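Local atomic coordinates of replication initiator A family protein (Staphylococcus aureus CA-347, PDB entry 4PT7), a protein that probably initiates replication of staphylococcal multiresistance plasmids by assembling on the replication origin through an N-terminal region of the helix-turn-helix class. Residues Ile114-Glu117 / Arg118-Tyr121; Asn31-Asn34 / Asp35-Ile38. All blocks are in the same frame, centred on the assembly; numbering follows the deposited sequence.

Interaction 1 of 2, residues Ile114-Glu117 / Arg118-Tyr121; sequences IVTE and RDIY
Thr-116 and Ile-120 bring the two halves of this continuous stretch together: extended chain at Val-115 and Thr-116 turns into helix 117-126, and Ile-120 N donates to Thr-116 O at 2.9 Å in the first i to i+4 bond. Tyr-121 N repeats the pattern on Glu-117 O at 2.8 Å. Thr-116 is the N-cap, and with Asp-119 it makes a capping box, a compact example of how two side chains can replace the backbone partners missing from a first helical turn. The stronger half of the box runs from Thr-116 N to Asp-119 OD2, 2.7 Å long. The amide meets that oxygen on its anti side, 19° out of the carboxylate plane. In return Thr-116 OG1 accepts from Asp-119 N, a weak bond of 3.4 Å; a chi1 of 70° sets the hydroxyl between its own backbone N and carbonyl carbon, turned to the open end of the helix. The same hydroxyl also donates weakly to Asp-119 OD2 at 3.0 Å, so one carboxylate oxygen collects both the amide and the hydroxyl of the cap. The N-terminal end of the helix would probably help to stabilise the negative charge of this buried carboxylate. Beside the capping box lies a small apolar contact: with chi1 at -174° Val-115 swings CG1 over to Ile-120 CD1, 3.4 Å away, the two side chains crossing at about a right angle. Around the contact, Asp-119 packs on Val-22 and Thr-25 of helix 22-25, whereas Val-115 and Ile-120 rest against Lys-13 and Tyr-12 of the second subunit, placing the start of helix 117-126 between its own chain and a neighbour.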
loop_
_atom_site.group_PDB
_atom_site.type_symbol
_atom_site.label_atom_id
_atom_site.label_comp_id
_atom_site.label_asym_id
_atom_site.label_seq_id
_atom_site.Cartn_x
_atom_site.Cartn_y
_atom_site.Cartn_z
ATOM N N ILE B 114 16.478 -21.224 -4.162
ATOM C CA ILE B 114 17.186 -22.253 -4.903
ATOM C C ILE B 114 18.268 -21.563 -5.721
ATOM O O ILE B 114 18.069 -20.451 -6.217
ATOM C CB ILE B 114 16.234 -22.996 -5.876
ATOM C CG1 ILE B 114 15.181 -23.777 -5.088
ATOM C CG2 ILE B 114 17.024 -23.934 -6.776
ATOM C CD1 ILE B 114 15.764 -24.830 -4.161
ATOM N N VAL B 115 19.414 -22.216 -5.858
ATOM C CA VAL B 115 20.508 -21.656 -6.637
ATOM C C VAL B 115 20.987 -22.692 -7.647
ATOM O O VAL B 115 21.296 -23.826 -7.283
ATOM C CB VAL B 115 21.693 -21.257 -5.732
ATOM C CG1 VAL B 115 22.752 -20.551 -6.553
ATOM C CG2 VAL B 115 21.207 -20.350 -4.614
ATOM N N THR B 116 21.036 -22.305 -8.917
ATOM C CA THR B 116 21.486 -23.213 -9.973
ATOM C C THR B 116 22.855 -22.762 -10.479
ATOM O O THR B 116 23.337 -21.680 -10.114
ATOM C CB THR B 116 20.531 -23.209 -11.185
ATOM O OG1 THR B 116 20.643 -21.951 -11.867
ATOM C CG2 THR B 116 19.085 -23.416 -10.741
ATOM N N GLU B 117 23.466 -23.589 -11.329
ATOM C CA GLU B 117 24.772 -23.273 -11.906
ATOM C C GLU B 117 24.722 -21.913 -12.581
ATOM O O GLU B 117 25.612 -21.084 -12.401
ATOM C CB GLU B 117 25.184 -24.308 -12.953
ATOM C CG GLU B 117 25.354 -25.723 -12.447
ATOM C CD GLU B 117 25.857 -26.648 -13.551
ATOM O OE1 GLU B 117 27.018 -26.473 -13.992
ATOM O OE2 GLU B 117 25.089 -27.540 -13.987
ATOM N N ARG B 118 23.681 -21.683 -13.370
ATOM C CA ARG B 118 23.564 -20.404 -14.050
ATOM C C ARG B 118 23.558 -19.258 -13.044
ATOM O O ARG B 118 24.163 -18.219 -13.290
ATOM C CB ARG B 118 22.299 -20.353 -14.918
ATOM C CG ARG B 118 22.299 -21.354 -16.061
ATOM C CD ARG B 118 21.164 -21.105 -17.062
ATOM N NE ARG B 118 21.353 -19.876 -17.834
ATOM C CZ ARG B 118 20.922 -18.671 -17.465
ATOM N NH1 ARG B 118 20.262 -18.510 -16.321
ATOM N NH2 ARG B 118 21.153 -17.620 -18.243
ATOM N N ASP B 119 22.879 -19.447 -11.914
ATOM C CA ASP B 119 22.834 -18.408 -10.885
ATOM C C ASP B 119 24.243 -18.143 -10.372
ATOM O O ASP B 119 24.660 -16.984 -10.250
ATOM C CB ASP B 119 21.938 -18.825 -9.711
ATOM C CG ASP B 119 20.489 -18.994 -10.112
ATOM O OD1 ASP B 119 19.974 -18.120 -10.834
ATOM O OD2 ASP B 119 19.866 -19.995 -9.698
ATOM N N ILE B 120 24.966 -19.224 -10.074
ATOM C CA ILE B 120 26.342 -19.139 -9.594
ATOM C C ILE B 120 27.151 -18.339 -10.614
ATOM O O ILE B 120 27.795 -17.341 -10.280
ATOM C CB ILE B 120 26.996 -20.542 -9.468
ATOM C CG1 ILE B 120 26.158 -21.445 -8.559
ATOM C CG2 ILE B 120 28.418 -20.414 -8.898
ATOM C CD1 ILE B 120 26.065 -20.972 -7.143
ATOM N N TYR B 121 27.107 -18.791 -11.861
ATOM C CA TYR B 121 27.829 -18.139 -12.943
ATOM C C TYR B 121 27.507 -16.650 -13.015
ATOM O O TYR B 121 28.409 -15.805 -13.008
ATOM C CB TYR B 121 27.481 -18.806 -14.278
ATOM C CG TYR B 121 28.105 -18.146 -15.492
ATOM C CD1 TYR B 121 29.446 -18.358 -15.820
ATOM C CD2 TYR B 121 27.354 -17.299 -16.308
ATOM C CE1 TYR B 121 30.023 -17.740 -16.936
ATOM C CE2 TYR B 121 27.915 -16.678 -17.418
ATOM C CZ TYR B 121 29.248 -16.899 -17.729
ATOM O OH TYR B 121 29.797 -16.275 -18.827
#

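Interaction 2 of 2, residues Asn31-Asn34 / Asp35-Ile38; sequences NLTN and DMKI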
loop_
_atom_site.group_PDB
_atom_site.type_symbol
_atom_site.label_atom_id
_atom_site.label_comp_id
_atom_site.label_asym_id
_atom_site.label_seq_id
_atom_site.Cartn_x
_atom_site.Cartn_y
_atom_site.Cartn_z
ATOM N N ASN B 31 9.275 -13.641 -11.805
ATOM C CA ASN B 31 7.880 -13.297 -11.525
ATOM C C ASN B 31 7.706 -12.508 -10.226
ATOM O O ASN B 31 6.636 -11.951 -9.971
ATOM C CB ASN B 31 7.029 -14.569 -11.468
ATOM C CG ASN B 31 6.899 -15.243 -12.832
ATOM O OD1 ASN B 31 6.877 -16.497 -12.885
ATOM N ND2 ASN B 31 6.816 -14.514 -13.851
ATOM N N LEU B 32 8.752 -12.458 -9.406
ATOM C CA LEU B 32 8.675 -11.733 -8.148
ATOM C C LEU B 32 8.676 -10.230 -8.388
ATOM O O LEU B 32 9.425 -9.718 -9.220
ATOM C CB LEU B 32 9.856 -12.089 -7.224
ATOM C CG LEU B 32 9.975 -13.509 -6.663
ATOM C CD1 LEU B 32 11.145 -13.551 -5.679
ATOM C CD2 LEU B 32 8.683 -13.917 -5.955
ATOM N N THR B 33 7.829 -9.528 -7.651
ATOM C CA THR B 33 7.747 -8.082 -7.753
ATOM C C THR B 33 8.677 -7.527 -6.673
ATOM O O THR B 33 9.117 -8.261 -5.789
ATOM C CB THR B 33 6.322 -7.593 -7.462
ATOM O OG1 THR B 33 5.990 -7.892 -6.099
ATOM C CG2 THR B 33 5.323 -8.296 -8.381
ATOM N N ASN B 34 8.976 -6.238 -6.734
ATOM C CA ASN B 34 9.841 -5.660 -5.726
ATOM C C ASN B 34 9.225 -5.813 -4.342
ATOM O O ASN B 34 9.946 -6.036 -3.368
ATOM C CB ASN B 34 10.113 -4.180 -6.021
ATOM C CG ASN B 34 11.001 -3.978 -7.243
ATOM O OD1 ASN B 34 11.843 -4.818 -7.561
ATOM N ND2 ASN B 34 10.831 -2.847 -7.916
ATOM N N ASP B 35 7.901 -5.704 -4.245
ATOM C CA ASP B 35 7.254 -5.838 -2.947
ATOM C C ASP B 35 7.445 -7.227 -2.345
ATOM O O ASP B 35 7.558 -7.376 -1.125
ATOM C CB ASP B 35 5.762 -5.498 -3.041
ATOM C CG ASP B 35 5.511 -3.999 -3.015
ATOM O OD1 ASP B 35 6.165 -3.303 -2.208
ATOM O OD2 ASP B 35 4.661 -3.520 -3.792
ATOM N N MET B 36 7.474 -8.237 -3.210
ATOM C CA MET B 36 7.671 -9.617 -2.793
ATOM C C MET B 36 9.110 -9.834 -2.314
ATOM O O MET B 36 9.347 -10.518 -1.313
ATOM C CB MET B 36 7.401 -10.564 -3.964
ATOM C CG MET B 36 5.921 -10.809 -4.275
ATOM S SD MET B 36 5.665 -11.592 -5.877
ATOM C CE MET B 36 4.085 -10.877 -6.365
ATOM N N LYS B 37 10.068 -9.282 -3.054
ATOM C CA LYS B 37 11.470 -9.431 -2.688
ATOM C C LYS B 37 11.730 -8.749 -1.348
ATOM O O LYS B 37 12.407 -9.292 -0.483
ATOM C CB LYS B 37 12.369 -8.834 -3.777
ATOM C CG LYS B 37 12.316 -9.615 -5.086
ATOM C CD LYS B 37 13.113 -8.931 -6.185
ATOM C CE LYS B 37 12.830 -9.605 -7.521
ATOM N NZ LYS B 37 13.521 -8.941 -8.647
ATOM N N ILE B 38 11.185 -7.552 -1.178
ATOM C CA ILE B 38 11.359 -6.813 0.060
ATOM C C ILE B 38 10.643 -7.525 1.213
ATOM O O ILE B 38 11.241 -7.753 2.270
ATOM C CB ILE B 38 10.862 -5.360 -0.123
ATOM C CG1 ILE B 38 11.853 -4.612 -1.022
ATOM C CG2 ILE B 38 10.708 -4.666 1.219
ATOM C CD1 ILE B 38 11.406 -3.238 -1.457
HETATM O O HOH W 1 12.096 -10.550 -10.490
#
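Met-36 lies alongside Thr-33 on the densely packed side of this helix start. Its CE reaches Thr-33 CG2 at 3.5 Å, while SD lies against Leu-32 CD2 at 3.8 Å and receives a weak, long hydrogen bond from Thr-33 N. A slight bend at chi3 (-148°) brings CE against the threonine methyl. On the same side Leu-32 and Met-36 are buried, Leu-32 against Phe-23 and Leu-94, Met-36 against Lys-84 and Leu-89 of helix 79-91. The geometry is that of a capping box at the head of helix 34-52, with a thioether where an acidic or amide group might be looked for: Thr-33 is the N-cap, its OG1 accepts from Met-36 N at 3.3 Å, and Lys-37 N closes the first full turn on Thr-33 O at 3.1 Å. The looser side is wetter. Lys-37 stretches out fully, its CE passing 3.9 Å from Leu-32 CB, and its ammonium gives one hydrogen bond to Phe-23 O and another, 2.8 Å from NZ, to a water that in turn donates to Leu-32 O. Asp-35 makes its salt bridge within the chain, to Lys-81, while Asn-34 ND2 gives a weak hydrogen bond to Asp-35 OD1 of the second subunit.

In the fold
Interactions 1 and 2 are variations on one theme, a threonine N-cap with a capping box at a helix start, but they head different helices: 117-126 and 34-52. Their centres lie about 19 Å apart and their nearest atoms about 9 Å, without touching. Interaction 1 is at the surface, where a carboxylate does the reciprocal capping; interaction 2 is partly buried nearer the middle of the chain, and a methionine sulfur takes that place with only a weak bond, packing making up much of the contact. Both border helix 22-25 and both touch the second subunit, interaction 1 through side-chain packing, interaction 2 also through polar atoms.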